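Phosphatidylglycerophosphatase and protein-tyrosine phosphatase 1 (Mus musculus, PDB 3RGO) removes the phosphate from phosphatidylglycerophosphate to give phosphatidylglycerol, a step in making the mitochondrial lipid cardiolipin. Local coordinates at residues Trp1-Asp6 with Ala127-His132; His7-Gly12 with Thr105-Tyr110; Thr34-Tyr39 with Arg60-Asp65; Gly99-Ala104 with Ser134-Gln139. All blocks are in the same frame, centred on the assembly; numbering follows the deposited sequence.

Contact 1: residues Trp1-Asp6 with Ala127-His132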
# COMPACT_ATOMS: atom_id res chain seq x y z
N TRP A 1 3.74 -2.33 14.90
CA TRP A 1 4.52 -1.64 13.88
C TRP A 1 3.82 -1.76 12.53
O TRP A 1 3.82 -0.84 11.72
CB TRP A 1 5.93 -2.24 13.77
CG TRP A 1 6.88 -1.38 12.98
CD1 TRP A 1 7.04 -1.35 11.61
CD2 TRP A 1 7.81 -0.41 13.50
NE1 TRP A 1 8.00 -0.43 11.26
CE2 TRP A 1 8.49 0.16 12.40
CE3 TRP A 1 8.13 0.02 14.79
CZ2 TRP A 1 9.47 1.14 12.56
CZ3 TRP A 1 9.10 1.01 14.94
CH2 TRP A 1 9.76 1.55 13.83
N TYR A 2 3.23 -2.93 12.31
CA TYR A 2 2.49 -3.18 11.09
C TYR A 2 1.40 -4.20 11.38
O TYR A 2 1.47 -4.92 12.38
CB TYR A 2 3.42 -3.69 9.99
CG TYR A 2 4.02 -5.05 10.28
CD1 TYR A 2 3.38 -6.22 9.87
CD2 TYR A 2 5.22 -5.16 10.96
CE1 TYR A 2 3.93 -7.46 10.14
CE2 TYR A 2 5.78 -6.40 11.23
CZ TYR A 2 5.13 -7.54 10.82
OH TYR A 2 5.69 -8.77 11.09
N HIS A 3 0.40 -4.25 10.50
CA HIS A 3 -0.70 -5.20 10.62
C HIS A 3 -0.94 -5.88 9.29
O HIS A 3 -0.86 -5.25 8.23
CB HIS A 3 -1.98 -4.47 11.04
CG HIS A 3 -1.95 -3.92 12.43
ND1 HIS A 3 -1.47 -2.66 12.72
CD2 HIS A 3 -2.35 -4.45 13.61
CE1 HIS A 3 -1.58 -2.44 14.02
NE2 HIS A 3 -2.10 -3.51 14.58
N ARG A 4 -1.24 -7.17 9.33
CA ARG A 4 -1.67 -7.88 8.13
C ARG A 4 -3.10 -7.48 7.78
O ARG A 4 -3.98 -7.49 8.65
CB ARG A 4 -1.56 -9.39 8.30
CG ARG A 4 -2.17 -10.18 7.15
CD ARG A 4 -1.78 -11.65 7.18
NE ARG A 4 -0.34 -11.84 7.08
CZ ARG A 4 0.34 -11.85 5.93
NH1 ARG A 4 -0.30 -11.65 4.78
NH2 ARG A 4 1.65 -12.04 5.93
N ILE A 5 -3.33 -7.14 6.51
CA ILE A 5 -4.66 -6.74 6.05
C ILE A 5 -5.41 -7.95 5.50
O ILE A 5 -6.58 -8.18 5.82
CB ILE A 5 -4.58 -5.64 4.98
CG1 ILE A 5 -3.85 -4.40 5.53
CG2 ILE A 5 -5.97 -5.27 4.49
CD1 ILE A 5 -4.53 -3.76 6.74
N ASP A 6 -4.72 -8.71 4.65
CA ASP A 6 -5.23 -9.99 4.18
C ASP A 6 -4.06 -10.91 3.83
O ASP A 6 -2.93 -10.68 4.26
CB ASP A 6 -6.23 -9.83 3.02
CG ASP A 6 -5.60 -9.25 1.76
OD1 ASP A 6 -4.36 -9.18 1.67
OD2 ASP A 6 -6.36 -8.88 0.83
N ALA A 127 -9.47 0.23 9.42
CA ALA A 127 -9.49 0.82 10.76
C ALA A 127 -9.89 -0.20 11.83
O ALA A 127 -9.58 -0.02 13.01
CB ALA A 127 -10.42 2.03 10.80
N LYS A 128 -10.57 -1.26 11.42
CA LYS A 128 -10.95 -2.31 12.35
C LYS A 128 -9.73 -3.12 12.77
O LYS A 128 -9.71 -3.75 13.83
CB LYS A 128 -12.00 -3.23 11.72
CG LYS A 128 -12.76 -4.10 12.71
CD LYS A 128 -13.85 -4.90 12.01
CE LYS A 128 -14.85 -4.00 11.31
NZ LYS A 128 -15.67 -3.20 12.26
N ILE A 129 -8.69 -3.08 11.94
CA ILE A 129 -7.47 -3.84 12.18
C ILE A 129 -6.35 -2.97 12.76
O ILE A 129 -5.68 -3.36 13.71
CB ILE A 129 -6.95 -4.50 10.89
CG1 ILE A 129 -7.96 -5.52 10.38
CG2 ILE A 129 -5.58 -5.15 11.14
CD1 ILE A 129 -7.68 -6.00 8.97
N ARG A 130 -6.17 -1.79 12.18
CA ARG A 130 -5.07 -0.91 12.56
C ARG A 130 -5.57 0.44 13.08
O ARG A 130 -6.44 1.06 12.47
CB ARG A 130 -4.12 -0.71 11.38
CG ARG A 130 -2.89 0.14 11.68
CD ARG A 130 -1.84 -0.03 10.59
NE ARG A 130 -0.69 0.85 10.79
CZ ARG A 130 0.35 0.57 11.57
NH1 ARG A 130 0.40 -0.58 12.23
NH2 ARG A 130 1.35 1.43 11.68
N SER A 131 -5.02 0.88 14.20
CA SER A 131 -5.49 2.08 14.88
C SER A 131 -4.99 3.37 14.24
O SER A 131 -4.00 3.37 13.51
CB SER A 131 -5.07 2.05 16.35
OG SER A 131 -3.69 2.32 16.48
N HIS A 132 -5.68 4.46 14.53
CA HIS A 132 -5.28 5.79 14.08
C HIS A 132 -5.21 5.94 12.55
O HIS A 132 -4.44 6.75 12.03
CB HIS A 132 -3.97 6.21 14.74
CG HIS A 132 -4.02 6.20 16.23
ND1 HIS A 132 -4.60 7.21 16.97
CD2 HIS A 132 -3.57 5.29 17.13
CE1 HIS A 132 -4.50 6.92 18.25
NE2 HIS A 132 -3.88 5.77 18.38
O HOH W 1 1.52 -1.02 15.01
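His3 lies against Ile129 and Arg130 where edge strand 2-4 of the phosphatase sheet meets the end of helix 119-129. The contact sits on the surface of the dual-specificity phosphatase fold. Arg130 leaves the backbone with CG anti to N (chi1 -177°), and its chain stays extended to NE. This carries the guanidinium past the imidazole toward Trp1. There NH1 donates to ND1 of His3, with an N-H...N angle of 155°. ND1 lies at the guanidinium edge, close to its plane, whereas NH1 is tilted out of the imidazole plane. The two planes are 61° apart. The same imidazole rests one face on the backbone of the other segment: Arg130 CA is 4.1 Å from the ring centroid, a CH-pi contact, and Ile129 O lies over the rim of that face. Ile129 runs past His3 in the opposite direction. Its CG2 meets His3 CB at 3.7 Å, and its CD1 reaches Ile5 CD1 at 4.5 Å. Arg130 NE and NH2 bond to Gly99 O and Ala98 O of the loop after the predicted active-site Cys96, so one guanidinium ties strand 2-4 to that loop. One water adds a link to the chain start. It accepts from Trp1 N at 2.6 Å and from Arg130 NH1 at 3.0 Å.

Contact 2: residues His7-Gly12 with Thr105-Tyr110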
# COMPACT_ATOMS: atom_id res chain seq x y z
N HIS A 7 -4.33 -11.95 3.05
CA HIS A 7 -3.29 -12.92 2.72
C HIS A 7 -2.14 -12.30 1.92
O HIS A 7 -1.03 -12.84 1.90
CB HIS A 7 -3.90 -14.12 1.97
CG HIS A 7 -2.98 -15.29 1.85
ND1 HIS A 7 -2.25 -15.55 0.71
CD2 HIS A 7 -2.67 -16.28 2.73
CE1 HIS A 7 -1.53 -16.65 0.89
NE2 HIS A 7 -1.77 -17.11 2.11
N THR A 8 -2.39 -11.18 1.26
CA THR A 8 -1.38 -10.53 0.41
C THR A 8 -0.77 -9.29 1.05
O THR A 8 0.45 -9.15 1.14
CB THR A 8 -1.97 -10.10 -0.97
OG1 THR A 8 -2.47 -11.25 -1.67
CG2 THR A 8 -0.90 -9.43 -1.82
N VAL A 9 -1.63 -8.38 1.50
CA VAL A 9 -1.17 -7.05 1.89
C VAL A 9 -0.92 -6.88 3.38
O VAL A 9 -1.70 -7.33 4.21
CB VAL A 9 -2.16 -5.97 1.40
CG1 VAL A 9 -1.83 -4.61 2.03
CG2 VAL A 9 -2.14 -5.90 -0.12
N LEU A 10 0.19 -6.22 3.70
CA LEU A 10 0.42 -5.72 5.04
C LEU A 10 0.58 -4.20 4.99
O LEU A 10 1.10 -3.65 4.01
CB LEU A 10 1.66 -6.36 5.67
CG LEU A 10 1.66 -7.89 5.69
CD1 LEU A 10 2.43 -8.45 4.50
CD2 LEU A 10 2.25 -8.41 7.00
N LEU A 11 0.12 -3.54 6.05
CA LEU A 11 0.20 -2.09 6.17
C LEU A 11 0.92 -1.75 7.47
O LEU A 11 0.54 -2.21 8.54
CB LEU A 11 -1.21 -1.49 6.18
CG LEU A 11 -1.33 -0.01 6.58
CD1 LEU A 11 -0.69 0.90 5.55
CD2 LEU A 11 -2.79 0.37 6.79
N GLY A 12 1.98 -0.94 7.38
CA GLY A 12 2.75 -0.58 8.56
C GLY A 12 3.62 0.65 8.42
O GLY A 12 3.69 1.27 7.36
N THR A 105 -4.35 4.88 2.48
CA THR A 105 -5.11 5.20 1.27
C THR A 105 -4.80 4.23 0.13
O THR A 105 -5.69 3.80 -0.60
CB THR A 105 -4.84 6.65 0.84
OG1 THR A 105 -5.26 7.53 1.89
CG2 THR A 105 -5.59 6.99 -0.44
N MET A 106 -3.52 3.89 -0.00
CA MET A 106 -3.07 2.93 -1.01
C MET A 106 -3.73 1.57 -0.78
O MET A 106 -4.23 0.94 -1.72
CB MET A 106 -1.54 2.79 -0.98
CG MET A 106 -0.97 1.80 -2.01
SD MET A 106 -1.08 2.39 -3.73
CE MET A 106 -0.23 3.95 -3.59
N VAL A 107 -3.71 1.13 0.47
CA VAL A 107 -4.35 -0.14 0.83
C VAL A 107 -5.85 -0.07 0.59
O VAL A 107 -6.46 -1.05 0.15
CB VAL A 107 -4.04 -0.56 2.29
CG1 VAL A 107 -4.85 -1.79 2.68
CG2 VAL A 107 -2.54 -0.84 2.48
N ALA A 108 -6.46 1.09 0.86
CA ALA A 108 -7.87 1.30 0.59
C ALA A 108 -8.19 1.06 -0.88
O ALA A 108 -9.20 0.43 -1.21
CB ALA A 108 -8.31 2.72 1.01
N ALA A 109 -7.35 1.57 -1.77
CA ALA A 109 -7.59 1.41 -3.20
C ALA A 109 -7.53 -0.07 -3.58
O ALA A 109 -8.38 -0.55 -4.33
CB ALA A 109 -6.58 2.22 -4.00
N TYR A 110 -6.53 -0.77 -3.07
CA TYR A 110 -6.41 -2.21 -3.25
C TYR A 110 -7.70 -2.94 -2.87
O TYR A 110 -8.24 -3.71 -3.66
CB TYR A 110 -5.23 -2.74 -2.42
CG TYR A 110 -5.23 -4.23 -2.17
CD1 TYR A 110 -4.78 -5.12 -3.14
CD2 TYR A 110 -5.67 -4.75 -0.96
CE1 TYR A 110 -4.78 -6.49 -2.92
CE2 TYR A 110 -5.68 -6.11 -0.72
CZ TYR A 110 -5.23 -6.97 -1.71
OH TYR A 110 -5.24 -8.33 -1.47
O HOH W 2 -4.91 -11.64 -1.17
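The Tyr110 ring takes Val9 over one face. Methyl CG2 of Val9 sits above the ring centre, 3.6 Å from the centroid and 12° off the normal, a well-centred CH-pi contact. At the ring edge, in its plane, is Val107 O from the preceding turn of the same helix. Tyr110 has CG anti to its own N (chi1 162°), and the ring extends from helix 102-115 toward the start of strand 9-12. Its hydroxyl therefore ends beside Thr8, with Thr8 CB 3.8 Å from Tyr110 OH. The main polar partner of that hydroxyl is OD2 of Asp6. A water lies 2.5 Å from Thr8 OG1 and gives a weak bond to Tyr110 OH. Asp6 also accepts the backbone N-H groups of Thr8 and Val9 through OD1, so its carboxylate joins the strand start to the helix. A phenylalanine in place of Tyr110 would probably keep the methyl on the ring but leave Asp6 OD2 without its hydroxyl mate. One turn earlier, Val107 points its two methyls at the strand. Its CG2 is 3.9 Å from Val9 CG1 and 4.0 Å from Leu11 CD1. Val9 thus splits its branches, one methyl to the ring and one to Val107. All five touching residues are buried. Helix segment 105-110 runs nearly antiparallel to strand segment 9-12, at 160°, with axes 9.6 Å apart at closest. This is the helix-on-sheet core of the alpha/beta phosphatase fold, in which the helix after the predicted active-site loop packs on the central sheet.

Contact 3: residues Thr34-Tyr39 with Arg60-Asp65. With SO4 (sulfate ion), chain C.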
# COMPACT_ATOMS: atom_id res chain seq x y z
N THR A 34 6.68 1.59 -1.54
CA THR A 34 7.24 2.67 -0.75
C THR A 34 6.71 4.01 -1.23
O THR A 34 6.91 4.39 -2.38
CB THR A 34 8.78 2.67 -0.81
OG1 THR A 34 9.27 1.45 -0.26
CG2 THR A 34 9.34 3.85 -0.02
N MET A 35 6.04 4.72 -0.35
CA MET A 35 5.45 6.00 -0.71
C MET A 35 6.24 7.14 -0.10
O MET A 35 6.65 7.07 1.06
CB MET A 35 3.98 6.05 -0.29
CG MET A 35 3.10 5.12 -1.09
SD MET A 35 1.51 4.79 -0.30
CE MET A 35 1.98 3.39 0.71
N ASN A 36 6.45 8.18 -0.90
CA ASN A 36 7.13 9.40 -0.46
C ASN A 36 8.44 9.14 0.28
O ASN A 36 8.71 9.77 1.30
CB ASN A 36 6.20 10.25 0.41
CG ASN A 36 5.12 10.94 -0.40
OD1 ASN A 36 4.36 11.76 0.12
ND2 ASN A 36 5.04 10.62 -1.69
N GLU A 37 9.25 8.23 -0.24
CA GLU A 37 10.57 7.98 0.32
C GLU A 37 11.30 9.30 0.57
O GLU A 37 11.59 10.05 -0.37
CB GLU A 37 11.39 7.09 -0.62
CG GLU A 37 12.84 6.90 -0.19
CD GLU A 37 13.64 6.10 -1.20
OE1 GLU A 37 14.23 6.71 -2.11
OE2 GLU A 37 13.68 4.86 -1.08
N GLU A 38 11.60 9.59 1.83
CA GLU A 38 12.23 10.85 2.21
C GLU A 38 13.72 10.67 2.50
O GLU A 38 14.13 9.70 3.13
CB GLU A 38 11.52 11.47 3.42
CG GLU A 38 10.08 11.85 3.14
CD GLU A 38 9.15 11.54 4.30
OE1 GLU A 38 9.54 11.81 5.46
OE2 GLU A 38 8.04 11.02 4.06
N TYR A 39 14.52 11.62 2.03
CA TYR A 39 15.97 11.55 2.15
C TYR A 39 16.43 11.63 3.60
O TYR A 39 17.53 11.20 3.94
CB TYR A 39 16.62 12.68 1.34
CG TYR A 39 16.07 12.82 -0.07
CD1 TYR A 39 16.58 12.06 -1.11
CD2 TYR A 39 15.04 13.71 -0.35
CE1 TYR A 39 16.09 12.18 -2.39
CE2 TYR A 39 14.54 13.84 -1.63
CZ TYR A 39 15.07 13.08 -2.65
OH TYR A 39 14.58 13.20 -3.92
N ARG A 60 8.32 2.26 -5.90
CA ARG A 60 8.30 3.57 -5.27
C ARG A 60 7.24 4.45 -5.91
O ARG A 60 7.21 4.61 -7.13
CB ARG A 60 9.66 4.26 -5.37
CG ARG A 60 10.65 3.84 -4.30
CD ARG A 60 11.88 4.74 -4.33
NE ARG A 60 12.47 4.79 -5.66
CZ ARG A 60 13.37 3.93 -6.11
NH1 ARG A 60 13.80 2.95 -5.33
NH2 ARG A 60 13.85 4.05 -7.34
N LEU A 61 6.36 5.00 -5.08
CA LEU A 61 5.32 5.89 -5.57
C LEU A 61 5.37 7.21 -4.82
O LEU A 61 5.74 7.27 -3.65
CB LEU A 61 3.94 5.24 -5.42
CG LEU A 61 3.68 3.95 -6.20
CD1 LEU A 61 2.37 3.32 -5.77
CD2 LEU A 61 3.70 4.21 -7.70
N SER A 62 5.00 8.28 -5.52
CA SER A 62 4.91 9.60 -4.91
C SER A 62 3.45 10.04 -4.85
O SER A 62 2.66 9.75 -5.76
CB SER A 62 5.73 10.61 -5.72
OG SER A 62 7.12 10.41 -5.53
N THR A 63 3.09 10.74 -3.78
CA THR A 63 1.79 11.37 -3.71
C THR A 63 1.85 12.65 -4.52
O THR A 63 2.92 13.24 -4.68
CB THR A 63 1.41 11.75 -2.27
OG1 THR A 63 2.44 12.58 -1.71
CG2 THR A 63 1.23 10.51 -1.41
N VAL A 64 0.70 13.08 -5.04
CA VAL A 64 0.60 14.40 -5.64
C VAL A 64 0.74 15.39 -4.50
O VAL A 64 -0.08 15.41 -3.58
CB VAL A 64 -0.75 14.60 -6.34
CG1 VAL A 64 -0.85 16.01 -6.93
CG2 VAL A 64 -0.96 13.55 -7.42
N ASP A 65 1.80 16.19 -4.54
CA ASP A 65 2.12 17.13 -3.47
C ASP A 65 0.87 17.72 -2.81
O ASP A 65 -0.06 18.17 -3.50
CB ASP A 65 3.02 18.25 -3.99
CG ASP A 65 3.66 19.05 -2.86
OD1 ASP A 65 3.78 20.28 -3.00
OD2 ASP A 65 4.02 18.43 -1.84
S SO4 C . 1.60 15.04 0.71
O1 SO4 C . 1.10 14.66 -0.61
O2 SO4 C . 0.49 15.07 1.67
O3 SO4 C . 2.60 14.06 1.15
O4 SO4 C . 2.22 16.36 0.64
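Thr34 and Leu61 lie near the ends of the paired strands 29-35 and 57-61. Leu61 N donates to Thr34 O at 2.8 Å, with an angle of 168°. Leu61 O then accepts from Asn36 N at 3.0 Å. Two CA-H...O contacts fill the gaps: Arg60 CA is 3.3 Å from Thr34 O, and Met35 CA is 3.2 Å from Leu61 O. The bridges are parallel, Thr34 with Arg60 and Met35 with Leu61. Successive residues turn to opposite faces. On one face Met35 CG meets Leu61 CB at 4.4 Å, and both side chains also pack on Met106 of helix 102-115. On the other, Arg60 CG lies by Thr34 CB. The bend at chi3 (-53°) turns the arginine tip aside. Glu37 therefore meets the aliphatic CD, with its OE2 3.7 Å from Arg60 CD. The opposite charges are near, but Glu37 OE2 makes its salt bridge with Arg42. Thr34 OG1 is hydrogen-bonded to His95 and Gln58. Past the strand ends the two loops part. The side chains of Asn36 and Thr63 cross there at about a right angle, and Thr63 OG1 lies 2.7 Å from O1 of sulfate C. That ion is also bound by Met66 N, Gly68 N and Arg102 NE. Like sulfate B, it probably comes from the crystallisation liquor but may mark an anion pocket. Asn36 touches Cys96, predicted to form the phosphocysteine. The contact joins the two strands of a beta-alpha-beta unit whose helix is 48-53, and the loops after them reach the probable active site at the C-terminal end of the sheet.

Contact 4: residues Gly99-Ala104 with Ser134-Gln139. With SO4 (sulfate ion), chain B; SO4 (sulfate ion), chain C.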
# COMPACT_ATOMS: atom_id res chain seq x y z
N GLY A 99 2.24 4.64 8.62
CA GLY A 99 1.31 3.60 8.23
C GLY A 99 -0.13 3.91 8.61
O GLY A 99 -0.90 3.01 8.95
N ARG A 100 -0.51 5.18 8.51
CA ARG A 100 -1.82 5.62 8.99
C ARG A 100 -2.69 6.34 7.96
O ARG A 100 -3.91 6.40 8.10
CB ARG A 100 -1.65 6.52 10.23
CG ARG A 100 -1.69 5.78 11.56
CD ARG A 100 -0.66 4.68 11.62
NE ARG A 100 -1.06 3.60 12.52
CZ ARG A 100 -0.62 3.46 13.77
NH1 ARG A 100 0.25 4.33 14.27
NH2 ARG A 100 -1.04 2.44 14.51
N SER A 101 -2.06 6.92 6.93
CA SER A 101 -2.78 7.86 6.07
C SER A 101 -2.52 7.65 4.58
O SER A 101 -3.38 7.14 3.86
CB SER A 101 -2.42 9.30 6.47
OG SER A 101 -3.14 10.25 5.70
N ARG A 102 -1.35 8.07 4.11
CA ARG A 102 -0.99 7.91 2.70
C ARG A 102 -0.93 6.43 2.36
O ARG A 102 -1.44 5.99 1.33
CB ARG A 102 0.36 8.59 2.43
CG ARG A 102 0.30 10.10 2.59
CD ARG A 102 1.67 10.70 2.84
NE ARG A 102 1.56 12.13 3.12
CZ ARG A 102 1.30 12.64 4.32
NH1 ARG A 102 1.12 11.83 5.36
NH2 ARG A 102 1.22 13.95 4.48
N SER A 103 -0.31 5.66 3.24
CA SER A 103 -0.18 4.23 3.03
C SER A 103 -1.53 3.52 3.22
O SER A 103 -1.85 2.56 2.51
CB SER A 103 0.91 3.65 3.94
OG SER A 103 0.68 3.99 5.29
N ALA A 104 -2.32 4.02 4.17
CA ALA A 104 -3.67 3.52 4.37
C ALA A 104 -4.54 3.74 3.13
O ALA A 104 -5.35 2.89 2.77
CB ALA A 104 -4.30 4.20 5.58
N SER A 134 -6.16 7.57 9.41
CA SER A 134 -6.68 8.91 9.16
C SER A 134 -6.63 9.20 7.67
O SER A 134 -5.58 9.57 7.14
CB SER A 134 -5.89 9.96 9.93
OG SER A 134 -6.38 11.26 9.65
N ILE A 135 -7.76 9.03 7.00
CA ILE A 135 -7.85 9.33 5.57
C ILE A 135 -8.69 10.59 5.36
O ILE A 135 -9.90 10.61 5.57
CB ILE A 135 -8.41 8.13 4.78
CG1 ILE A 135 -7.43 6.94 4.91
CG2 ILE A 135 -8.64 8.50 3.32
CD1 ILE A 135 -7.93 5.65 4.34
N ARG A 136 -8.01 11.66 4.95
CA ARG A 136 -8.62 12.99 4.86
C ARG A 136 -9.51 13.15 3.64
O ARG A 136 -9.39 12.39 2.68
CB ARG A 136 -7.52 14.06 4.83
CG ARG A 136 -6.64 14.09 6.07
CD ARG A 136 -5.69 15.29 6.03
NE ARG A 136 -4.85 15.29 4.84
CZ ARG A 136 -3.80 14.49 4.67
NH1 ARG A 136 -3.47 13.61 5.62
NH2 ARG A 136 -3.07 14.56 3.56
N PRO A 137 -10.42 14.15 3.67
CA PRO A 137 -11.29 14.43 2.52
C PRO A 137 -10.52 14.49 1.21
O PRO A 137 -11.00 13.97 0.20
CB PRO A 137 -11.87 15.81 2.87
CG PRO A 137 -11.94 15.80 4.35
CD PRO A 137 -10.74 15.00 4.83
N SER A 138 -9.33 15.08 1.22
CA SER A 138 -8.51 15.17 0.01
C SER A 138 -8.11 13.79 -0.48
O SER A 138 -7.98 13.55 -1.68
CB SER A 138 -7.26 16.03 0.26
OG SER A 138 -6.32 15.34 1.06
N GLN A 139 -7.91 12.86 0.44
CA GLN A 139 -7.56 11.50 0.07
C GLN A 139 -8.80 10.70 -0.32
O GLN A 139 -8.76 9.88 -1.24
CB GLN A 139 -6.79 10.81 1.20
CG GLN A 139 -5.42 11.44 1.45
CD GLN A 139 -4.85 11.07 2.80
OE1 GLN A 139 -5.56 11.11 3.80
NE2 GLN A 139 -3.57 10.71 2.83
S SO4 B . 1.46 7.78 6.40
O1 SO4 B . 0.87 8.99 5.83
O2 SO4 B . 0.85 7.48 7.69
O3 SO4 B . 1.25 6.66 5.49
O4 SO4 B . 2.90 7.98 6.60
S SO4 C . 1.60 15.04 0.71
O1 SO4 C . 1.10 14.66 -0.61
O2 SO4 C . 0.49 15.07 1.67
O3 SO4 C . 2.60 14.06 1.15
O4 SO4 C . 2.22 16.36 0.64
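Ser101 turns its hydroxyl to segment 134-139, where Ser134 O and the Gln139 amide both bond to it. OG, anti to N (chi1 -177°), donates to Ser134 O at 2.9 Å, almost in line with that C=O, and accepts from Gln139 NE2, whose amide plane contains it. Gln139 OE1 takes Arg136 N at 2.8 Å, NE2 also bonds to Gly68 O, and together these bonds hold the amide's rotation. Ser134 N donates to Arg100 O. Arg102 crosses Gln139 obliquely, guanidinium and amide 71° apart. Its chain is extended to NE and runs between two sulfates. NH1 bonds to O1 of sulfate B at 2.9 Å, while NE bonds to O3 of sulfate C at 2.9 Å. O1 of sulfate B and the sulfur of sulfate C lie at the guanidinium edge, in its plane. A leucine in place of Arg102 would probably leave sulfate C without the N-H groups of NE and NH2, and sulfate B without that of NH1. Cys96 to Arg102 follow the CX5R signature, the phosphate-binding P-loop of this family. Sulfate B, held by backbone N-H groups and by Ser103 OG, probably occupies the phosphate position. Deeper, Ile135 CD1 packs on Ala104 CB at 4.1 Å. The contact thus joins the starts of helices 102-115 and 137-154, through the loop that leads from strand 91-95 into the first of them.

Contacts 1, 2 and 3 all reach the same mixed sheet, whose outermost strands are 2-4, in contact 1, and 57-61, in contact 3. Contacts 1 and 2 use neighbouring strands, with centres about 9 Å apart, and the bond between Asp6 and Tyr110 joins them. The centres of contacts 1 and 3 lie about 21 Å apart, and the two do not touch. Helix 102-115 is shared by contacts 2 and 4, and Met106 on it packs on contact 3. Along the chain contact 3 falls between the segments of contact 2, and these between those of contact 1; contact 4 crosses both 1 and 2. Contacts 3 and 4 share sulfate C. Distant segments thus converge round the predicted active-site loop.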